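Local coordinates for protein arylamine n-acetyltransferase NAT (Mycobacterium tuberculosis, PDB 4BGF) that transfers an acetyl group from acetyl-coenzyme A to arylamines, probably through a cysteine thioester as in other arylamine N-acetyltransferases, at residues 69-74 and 191-196; 92-97 and 106-111; 135-140 and 147-152. All coordinates share one frame; numbering follows the deposited sequence.

Contact 1. Residues 69-74 and 191-196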
loop_
_atom_site.group_PDB
_atom_site.type_symbol
_atom_site.label_atom_id
_atom_site.label_comp_id
_atom_site.label_asym_id
_atom_site.label_seq_id
_atom_site.Cartn_x
_atom_site.Cartn_y
_atom_site.Cartn_z
ATOM N N TYR A 69 1.864 -4.723 -4.173
ATOM C CA TYR A 69 0.976 -4.722 -3.018
ATOM C C TYR A 69 1.729 -4.467 -1.664
ATOM O O TYR A 69 2.833 -3.959 -1.677
ATOM C CB TYR A 69 0.061 -5.970 -3.038
ATOM C CG TYR A 69 0.597 -7.380 -2.675
ATOM C CD1 TYR A 69 1.909 -7.622 -2.292
ATOM C CD2 TYR A 69 -0.275 -8.470 -2.688
ATOM C CE1 TYR A 69 2.343 -8.937 -1.949
ATOM C CE2 TYR A 69 0.136 -9.752 -2.364
ATOM C CZ TYR A 69 1.438 -9.985 -1.986
ATOM O OH TYR A 69 1.810 -11.274 -1.663
ATOM N N CYS A 70 1.127 -4.771 -0.512
ATOM C CA CYS A 70 1.666 -4.292 0.781
ATOM C C CYS A 70 3.125 -4.663 1.135
ATOM O O CYS A 70 3.825 -3.876 1.711
ATOM C CB CYS A 70 0.724 -4.650 1.946
ATOM S SG CYS A 70 0.581 -6.375 2.467
ATOM N N PHE A 71 3.573 -5.843 0.766
ATOM C CA PHE A 71 4.904 -6.320 1.142
ATOM C C PHE A 71 5.958 -5.698 0.275
ATOM O O PHE A 71 7.104 -5.571 0.661
ATOM C CB PHE A 71 4.995 -7.842 1.005
ATOM C CG PHE A 71 4.168 -8.585 1.987
ATOM C CD1 PHE A 71 4.616 -8.787 3.268
ATOM C CD2 PHE A 71 2.945 -9.084 1.624
ATOM C CE1 PHE A 71 3.864 -9.491 4.182
ATOM C CE2 PHE A 71 2.187 -9.762 2.535
ATOM C CZ PHE A 71 2.669 -9.968 3.832
ATOM N N GLU A 72 5.537 -5.330 -0.924
ATOM C CA GLU A 72 6.393 -4.675 -1.882
ATOM C C GLU A 72 6.494 -3.171 -1.603
ATOM O O GLU A 72 7.573 -2.576 -1.699
ATOM C CB GLU A 72 5.861 -4.942 -3.296
ATOM C CG GLU A 72 5.743 -6.440 -3.635
ATOM C CD GLU A 72 5.083 -6.715 -4.986
ATOM O OE1 GLU A 72 3.846 -6.678 -5.061
ATOM O OE2 GLU A 72 5.802 -6.952 -5.974
ATOM N N HIS A 73 5.361 -2.569 -1.260
ATOM C CA HIS A 73 5.298 -1.160 -0.992
ATOM C C HIS A 73 6.027 -0.939 0.297
ATOM O O HIS A 73 6.974 -0.190 0.332
ATOM C CB HIS A 73 3.856 -0.660 -0.890
ATOM C CG HIS A 73 3.252 -0.191 -2.192
ATOM N ND1 HIS A 73 3.581 1.008 -2.787
ATOM C CD2 HIS A 73 2.299 -0.738 -2.981
ATOM C CE1 HIS A 73 2.884 1.169 -3.895
ATOM N NE2 HIS A 73 2.085 0.129 -4.035
ATOM N N ASN A 74 5.594 -1.613 1.354
ATOM C CA ASN A 74 6.123 -1.326 2.671
ATOM C C ASN A 74 7.482 -1.953 2.899
ATOM O O ASN A 74 8.203 -1.542 3.798
ATOM C CB ASN A 74 5.145 -1.738 3.761
ATOM C CG ASN A 74 4.045 -0.748 3.944
ATOM O OD1 ASN A 74 4.203 0.437 3.667
ATOM N ND2 ASN A 74 2.932 -1.221 4.425
ATOM N N VAL A 191 6.597 -15.721 4.209
ATOM C CA VAL A 191 5.592 -16.769 4.389
ATOM C C VAL A 191 4.180 -16.236 4.148
ATOM O O VAL A 191 3.347 -16.899 3.526
ATOM C CB VAL A 191 5.731 -17.403 5.784
ATOM C CG1 VAL A 191 4.552 -18.248 6.134
ATOM C CG2 VAL A 191 6.967 -18.255 5.811
ATOM N N ALA A 192 3.934 -15.031 4.646
ATOM C CA ALA A 192 2.644 -14.360 4.495
ATOM C C ALA A 192 2.397 -13.930 3.062
ATOM O O ALA A 192 1.318 -14.151 2.493
ATOM C CB ALA A 192 2.597 -13.157 5.401
ATOM N N SER A 193 3.398 -13.294 2.477
ATOM C CA SER A 193 3.286 -12.879 1.084
ATOM C C SER A 193 3.141 -14.073 0.129
ATOM O O SER A 193 2.504 -13.949 -0.897
ATOM C CB SER A 193 4.478 -12.041 0.665
ATOM O OG SER A 193 4.278 -11.495 -0.624
ATOM N N TRP A 194 3.784 -15.193 0.446
ATOM C CA TRP A 194 3.639 -16.397 -0.350
ATOM C C TRP A 194 2.200 -16.862 -0.326
ATOM O O TRP A 194 1.663 -17.278 -1.331
ATOM C CB TRP A 194 4.570 -17.521 0.168
ATOM C CG TRP A 194 4.435 -18.822 -0.580
ATOM C CD1 TRP A 194 3.764 -19.948 -0.178
ATOM C CD2 TRP A 194 4.983 -19.121 -1.871
ATOM N NE1 TRP A 194 3.861 -20.921 -1.135
ATOM C CE2 TRP A 194 4.600 -20.449 -2.186
ATOM C CE3 TRP A 194 5.760 -18.395 -2.792
ATOM C CZ2 TRP A 194 4.963 -21.061 -3.382
ATOM C CZ3 TRP A 194 6.111 -18.992 -3.972
ATOM C CH2 TRP A 194 5.720 -20.318 -4.264
ATOM N N TYR A 195 1.591 -16.830 0.842
ATOM C CA TYR A 195 0.183 -17.176 0.967
ATOM C C TYR A 195 -0.666 -16.154 0.198
ATOM O O TYR A 195 -1.517 -16.534 -0.604
ATOM C CB TYR A 195 -0.205 -17.178 2.435
ATOM C CG TYR A 195 -1.553 -17.750 2.717
ATOM C CD1 TYR A 195 -2.686 -16.954 2.687
ATOM C CD2 TYR A 195 -1.692 -19.093 3.032
ATOM C CE1 TYR A 195 -3.933 -17.487 2.948
ATOM C CE2 TYR A 195 -2.927 -19.645 3.303
ATOM C CZ TYR A 195 -4.053 -18.835 3.251
ATOM O OH TYR A 195 -5.280 -19.407 3.533
ATOM N N ALA A 196 -0.413 -14.857 0.425
ATOM C CA ALA A 196 -1.140 -13.780 -0.262
ATOM C C ALA A 196 -1.119 -13.874 -1.796
ATOM O O ALA A 196 -2.099 -13.571 -2.455
ATOM C CB ALA A 196 -0.598 -12.397 0.177
#
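Tyr69 and Phe71 both reach Ser193, joining the start of helix 70-83, which carries Cys70 of the probable Cys-His-Asp triad of the NAT fold, to helix 186-198. The phenol hydroxyl of Tyr69 donates to Ser193 OG, with OH and OG 2.7 Å apart and the serine oxygen at the edge of the ring, near its plane. Phe71 meets the same residue by its face: Ser193 CB stands 3.7 Å from the ring centroid, 21° off the normal, in a CH-pi contact shifted toward CD2. At the far end of this ring CZ touches Ala192 CB at 3.6 Å, and Ala196 CB lies against Tyr69 CE2 at 3.7 Å, so small residues on one side of helix 186-198 receive both aromatic rings.

Beyond this shell, Ser193 OG is also bonded to Val49 O, so two partners hold the hydroxyl. Its position anti to the backbone N (chi1 -172°) turns OG to the phenol, while the helix backbone sets CB over Phe71. Tyr69 occupies the N-cap position, and Glu72, in a salt bridge with Lys60, ties it back: Tyr69 N donates to Glu72 OE1 at 2.9 Å, meeting the carboxylate on its anti side and 34° out of its plane.

Contact 2. Residues 92-97 and 106-111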
loop_
_atom_site.group_PDB
_atom_site.type_symbol
_atom_site.label_atom_id
_atom_site.label_comp_id
_atom_site.label_asym_id
_atom_site.label_seq_id
_atom_site.Cartn_x
_atom_site.Cartn_y
_atom_site.Cartn_z
ATOM N N ALA A 92 3.207 -7.033 11.360
ATOM C CA ALA A 92 2.201 -7.818 10.641
ATOM C C ALA A 92 0.799 -7.372 11.044
ATOM O O ALA A 92 0.607 -6.902 12.153
ATOM C CB ALA A 92 2.373 -9.267 10.940
ATOM N N ALA A 93 -0.176 -7.513 10.156
ATOM C CA ALA A 93 -1.547 -7.106 10.469
ATOM C C ALA A 93 -2.636 -7.952 9.782
ATOM O O ALA A 93 -2.420 -8.504 8.710
ATOM C CB ALA A 93 -1.707 -5.650 10.106
ATOM N N ARG A 94 -3.817 -8.015 10.390
ATOM C CA ARG A 94 -4.948 -8.707 9.801
ATOM C C ARG A 94 -5.959 -7.665 9.390
ATOM O O ARG A 94 -6.374 -6.843 10.195
ATOM C CB ARG A 94 -5.616 -9.685 10.775
ATOM C CG ARG A 94 -4.689 -10.615 11.513
ATOM C CD ARG A 94 -5.495 -11.436 12.456
ATOM N NE ARG A 94 -4.657 -12.199 13.359
ATOM C CZ ARG A 94 -4.078 -13.364 13.082
ATOM N NH1 ARG A 94 -4.220 -13.954 11.903
ATOM N NH2 ARG A 94 -3.321 -13.921 14.008
ATOM N N VAL A 95 -6.384 -7.738 8.135
ATOM C CA VAL A 95 -7.304 -6.770 7.570
ATOM C C VAL A 95 -8.738 -7.171 7.906
ATOM O O VAL A 95 -9.213 -8.211 7.460
ATOM C CB VAL A 95 -7.118 -6.679 6.040
ATOM C CG1 VAL A 95 -8.050 -5.658 5.439
ATOM C CG2 VAL A 95 -5.695 -6.326 5.715
ATOM N N VAL A 96 -9.406 -6.345 8.712
ATOM C CA VAL A 96 -10.796 -6.588 9.073
ATOM C C VAL A 96 -11.792 -5.574 8.461
ATOM O O VAL A 96 -12.969 -5.571 8.833
ATOM C CB VAL A 96 -10.971 -6.632 10.609
ATOM C CG1 VAL A 96 -10.212 -7.810 11.209
ATOM C CG2 VAL A 96 -10.531 -5.337 11.222
ATOM N N TRP A 97 -11.329 -4.763 7.507
ATOM C CA TRP A 97 -12.156 -3.717 6.926
ATOM C C TRP A 97 -13.440 -4.245 6.345
ATOM O O TRP A 97 -13.424 -5.239 5.623
ATOM C CB TRP A 97 -11.445 -3.014 5.803
ATOM C CG TRP A 97 -12.011 -1.645 5.509
ATOM C CD1 TRP A 97 -12.970 -0.969 6.215
ATOM C CD2 TRP A 97 -11.652 -0.798 4.415
ATOM N NE1 TRP A 97 -13.229 0.251 5.622
ATOM C CE2 TRP A 97 -12.433 0.380 4.517
ATOM C CE3 TRP A 97 -10.752 -0.925 3.355
ATOM C CZ2 TRP A 97 -12.327 1.425 3.609
ATOM C CZ3 TRP A 97 -10.653 0.106 2.452
ATOM C CH2 TRP A 97 -11.433 1.270 2.583
ATOM N N PRO A 106 -9.013 -12.973 9.853
ATOM C CA PRO A 106 -8.202 -13.028 8.650
ATOM C C PRO A 106 -6.800 -13.555 8.941
ATOM O O PRO A 106 -6.414 -13.583 10.107
ATOM C CB PRO A 106 -8.133 -11.568 8.234
ATOM C CG PRO A 106 -9.241 -10.929 8.882
ATOM C CD PRO A 106 -9.409 -11.594 10.162
ATOM N N PRO A 107 -6.054 -13.963 7.891
ATOM C CA PRO A 107 -4.642 -14.305 8.070
ATOM C C PRO A 107 -3.814 -13.039 8.195
ATOM O O PRO A 107 -4.239 -11.994 7.719
ATOM C CB PRO A 107 -4.299 -15.073 6.785
ATOM C CG PRO A 107 -5.205 -14.551 5.783
ATOM C CD PRO A 107 -6.508 -14.258 6.520
ATOM N N GLN A 108 -2.650 -13.119 8.823
ATOM C CA GLN A 108 -1.781 -11.941 8.911
ATOM C C GLN A 108 -1.072 -11.646 7.629
ATOM O O GLN A 108 0.091 -11.930 7.515
ATOM C CB GLN A 108 -0.759 -12.115 10.007
ATOM C CG GLN A 108 -1.349 -11.844 11.344
ATOM C CD GLN A 108 -0.365 -12.017 12.432
ATOM O OE1 GLN A 108 0.476 -12.904 12.377
ATOM N NE2 GLN A 108 -0.441 -11.156 13.435
ATOM N N THR A 109 -1.789 -11.101 6.661
ATOM C CA THR A 109 -1.269 -10.939 5.314
ATOM C C THR A 109 -1.217 -9.455 4.955
ATOM O O THR A 109 -1.205 -9.095 3.792
ATOM C CB THR A 109 -2.120 -11.701 4.248
ATOM O OG1 THR A 109 -3.491 -11.328 4.351
ATOM C CG2 THR A 109 -2.004 -13.211 4.390
ATOM N N HIS A 110 -1.256 -8.612 5.978
ATOM C CA HIS A 110 -0.882 -7.227 5.834
ATOM C C HIS A 110 0.399 -6.905 6.649
ATOM O O HIS A 110 0.702 -7.555 7.636
ATOM C CB HIS A 110 -2.040 -6.317 6.233
ATOM C CG HIS A 110 -1.756 -4.873 5.994
ATOM N ND1 HIS A 110 -1.478 -4.377 4.743
ATOM C CD2 HIS A 110 -1.662 -3.832 6.850
ATOM C CE1 HIS A 110 -1.243 -3.084 4.831
ATOM N NE2 HIS A 110 -1.354 -2.728 6.094
ATOM N N THR A 111 1.153 -5.924 6.188
ATOM C CA THR A 111 2.353 -5.515 6.850
ATOM C C THR A 111 2.417 -4.010 6.755
ATOM O O THR A 111 2.038 -3.438 5.733
ATOM C CB THR A 111 3.597 -6.185 6.219
ATOM O OG1 THR A 111 4.761 -5.924 7.021
ATOM C CG2 THR A 111 3.841 -5.709 4.832
HETATM O O HOH W 1 -5.568 -10.022 6.320
#
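Arg94 lays its guanidinium over Gln108, whose CG sits 3.5 Å from the guanidinium plane, over its centre; the glutamine amide is stacked with its plane only 14° from that of the guanidinium. The arginine chain is extended to NE and then turns (chi4 -82°), and NH1 donates to Pro106 O at 2.9 Å, the oxygen tilted slightly from the guanidinium plane. One side chain thus holds the turn before strand 110-116 by a face and by an N-H.

Pro106 packs its ring beside the backbone of Val95 and against Val96, where Val96 CG1 and Pro106 CD are 4.0 Å apart. A water links the two chains where they diverge: it accepts from Val95 N, donates to Pro107 O and bonds to Thr109 OG1. Ala93 and His110 form a hydrogen-bonded antiparallel pair, with Ala93 N to His110 O at 2.7 Å and His110 N to Ala93 O at 3.0 Å; Ala92 and Thr111 are the adjoining non-hydrogen-bonded pair. Thr109 and His110 both face Ala93, a classic beta bulge that shares Thr109 with the inverse gamma turn centred on Gln108.

The His110 ring has its edge toward Ala93 CB, 3.7 Å from CD2, and its NE2 is hydrogen-bonded to Asp127 OD2, consistent with a Cys-His-Asp triad. Strands 87-95 and 110-116 are sheet neighbours; strand 173-179 flanks 87-95 on its other edge, and helix 70-83 brings Cys70 against His110 and Thr111.

Contact 3. Residues 135-140 and 147-152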
loop_
_atom_site.group_PDB
_atom_site.type_symbol
_atom_site.label_atom_id
_atom_site.label_comp_id
_atom_site.label_asym_id
_atom_site.label_seq_id
_atom_site.Cartn_x
_atom_site.Cartn_y
_atom_site.Cartn_z
ATOM N N PRO A 135 -3.103 5.191 4.952
ATOM C CA PRO A 135 -2.915 6.545 5.505
ATOM C C PRO A 135 -1.897 7.358 4.709
ATOM O O PRO A 135 -0.971 6.802 4.130
ATOM C CB PRO A 135 -2.375 6.272 6.906
ATOM C CG PRO A 135 -1.806 4.918 6.801
ATOM C CD PRO A 135 -2.680 4.176 5.926
ATOM N N THR A 136 -2.059 8.674 4.702
ATOM C CA THR A 136 -1.340 9.567 3.796
ATOM C C THR A 136 -0.363 10.472 4.587
ATOM O O THR A 136 0.356 11.274 4.014
ATOM C CB THR A 136 -2.377 10.405 2.995
ATOM O OG1 THR A 136 -3.195 11.117 3.916
ATOM C CG2 THR A 136 -3.304 9.517 2.199
ATOM N N SER A 137 -0.345 10.323 5.913
ATOM C CA SER A 137 0.555 11.066 6.796
ATOM C C SER A 137 1.100 10.084 7.793
ATOM O O SER A 137 0.406 9.148 8.171
ATOM C CB SER A 137 -0.176 12.174 7.572
ATOM O OG SER A 137 -0.699 13.121 6.694
ATOM N N PRO A 138 2.343 10.286 8.238
ATOM C CA PRO A 138 2.795 9.481 9.372
ATOM C C PRO A 138 1.831 9.644 10.525
ATOM O O PRO A 138 1.285 10.726 10.711
ATOM C CB PRO A 138 4.142 10.107 9.734
ATOM C CG PRO A 138 4.608 10.752 8.474
ATOM C CD PRO A 138 3.382 11.211 7.749
ATOM N N LEU A 139 1.599 8.583 11.273
ATOM C CA LEU A 139 0.755 8.653 12.452
ATOM C C LEU A 139 1.510 8.286 13.720
ATOM O O LEU A 139 2.021 7.171 13.845
ATOM C CB LEU A 139 -0.447 7.719 12.318
ATOM C CG LEU A 139 -1.298 7.983 11.089
ATOM C CD1 LEU A 139 -2.282 6.857 10.962
ATOM C CD2 LEU A 139 -2.006 9.354 11.178
ATOM N N ARG A 140 1.546 9.230 14.663
ATOM C CA ARG A 140 2.027 8.990 16.018
ATOM C C ARG A 140 1.276 7.792 16.594
ATOM O O ARG A 140 0.057 7.707 16.510
ATOM C CB ARG A 140 1.818 10.252 16.874
ATOM C CG ARG A 140 2.231 10.170 18.349
ATOM C CD ARG A 140 3.719 9.849 18.553
ATOM N NE ARG A 140 4.605 10.866 17.986
ATOM C CZ ARG A 140 5.215 11.829 18.678
ATOM N NH1 ARG A 140 5.060 11.943 19.989
ATOM N NH2 ARG A 140 5.990 12.692 18.048
ATOM N N GLN A 147 -6.203 11.895 14.893
ATOM C CA GLN A 147 -4.987 12.330 14.212
ATOM C C GLN A 147 -5.248 12.816 12.789
ATOM O O GLN A 147 -5.624 12.037 11.911
ATOM C CB GLN A 147 -3.936 11.210 14.238
ATOM C CG GLN A 147 -3.191 11.153 15.550
ATOM C CD GLN A 147 -2.288 9.955 15.694
ATOM O OE1 GLN A 147 -1.124 10.001 15.328
ATOM N NE2 GLN A 147 -2.810 8.887 16.269
ATOM N N PRO A 148 -5.049 14.120 12.565
ATOM C CA PRO A 148 -5.152 14.723 11.236
ATOM C C PRO A 148 -4.142 14.153 10.250
ATOM O O PRO A 148 -3.022 13.809 10.627
ATOM C CB PRO A 148 -4.844 16.202 11.502
ATOM C CG PRO A 148 -5.161 16.407 12.909
ATOM C CD PRO A 148 -4.820 15.137 13.605
ATOM N N THR A 149 -4.549 14.056 8.993
ATOM C CA THR A 149 -3.687 13.601 7.919
ATOM C C THR A 149 -3.900 14.603 6.798
ATOM O O THR A 149 -4.735 15.487 6.905
ATOM C CB THR A 149 -4.063 12.182 7.433
ATOM O OG1 THR A 149 -5.389 12.176 6.927
ATOM C CG2 THR A 149 -3.983 11.171 8.570
ATOM N N THR A 150 -3.150 14.476 5.716
ATOM C CA THR A 150 -3.426 15.267 4.531
ATOM C C THR A 150 -4.771 14.956 3.908
ATOM O O THR A 150 -5.293 15.769 3.159
ATOM C CB THR A 150 -2.401 14.995 3.465
ATOM O OG1 THR A 150 -2.314 13.589 3.239
ATOM C CG2 THR A 150 -1.083 15.445 3.928
ATOM N N HIS A 151 -5.302 13.745 4.136
ATOM C CA HIS A 151 -6.698 13.396 3.748
ATOM C C HIS A 151 -7.594 13.350 4.999
ATOM O O HIS A 151 -7.602 14.285 5.760
ATOM C CB HIS A 151 -6.767 12.069 2.932
ATOM C CG HIS A 151 -6.247 12.187 1.546
ATOM N ND1 HIS A 151 -4.928 12.520 1.317
ATOM C CD2 HIS A 151 -6.810 12.036 0.333
ATOM C CE1 HIS A 151 -4.711 12.556 0.023
ATOM N NE2 HIS A 151 -5.833 12.275 -0.604
ATOM N N GLU A 152 -8.323 12.255 5.197
ATOM C CA GLU A 152 -9.223 12.091 6.332
ATOM C C GLU A 152 -8.383 11.921 7.576
ATOM O O GLU A 152 -7.220 11.575 7.477
ATOM C CB GLU A 152 -10.092 10.844 6.125
ATOM C CG GLU A 152 -10.781 10.789 4.747
ATOM C CD GLU A 152 -9.991 10.002 3.735
ATOM O OE1 GLU A 152 -8.790 9.794 3.971
ATOM O OE2 GLU A 152 -10.569 9.604 2.704
#
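Thr136 and Thr150 meet hydroxyl to hydroxyl, OG1 to OG1 at 2.7 Å, in a hydrogen bond that either could donate. Next to it Thr150 N donates to Ser137 OG at 3.0 Å, and the same oxygen is bonded to Gln26 OE1, so the serine links the loop 147-152 to helix 22-35. Ser137 carries OG beside its own backbone N (chi1 -63°), from where it reaches across to Thr150 N and lies 3.3 Å from Thr149 CA. The methyl of Thr136 approaches the His151 ring, with CG2 3.5 Å from ND1, and the two side chains cross at about a right angle. That imidazole is held from beyond the contact, by the bond of His151 NE2 to Thr214 O.

The backbones come closest at Ser137 and Thr149, whose CA atoms are 5.1 Å apart, and are looser at Leu139 and Gln147, where the CA spacing is 7.0 Å. Leu139 is nonetheless buried, its CD2 against Thr149 CG2 at 3.7 Å with Gln147 CB near the same methyl. Thr150 and Pro148 lie at the surface, and Arg140 sends its end away from the loop, to Tyr124 OH.

The segments run almost opposite ways, 173° apart, and the sure hydrogen bonds between them involve side-chain oxygens rather than a ladder of paired strands. Residues 147-152 belong to the connection from strand 139-140 to strand 154-159 and fold back on 135-140. Leu139 touches Tyr154, to which Gln147 is backbone-bonded, so the two outermost strands of the sheet come together, consistent with the beta-barrel middle domain of the NAT fold.

From the N terminus the chain first reaches 69-74, at the start of helix 70-83, whose partner 191-196 comes 117 residues later; contact 1 therefore closes a long loop that encloses both other contacts. Within it, contact 2 closes a short connection between strands 87-95 and 110-116, and contact 3 then closes another between 135-140 and 147-152. These two follow in series and do not cross. Contacts 1 and 2 touch, with Asn74 ND2 2.7 Å from Thr111 O and Phe71 packed on Thr111, thereby joining the helices to the seven-stranded sheet. Contact 3 reaches that sheet through strand 139-140, its centre about 20 Å from that of contact 2.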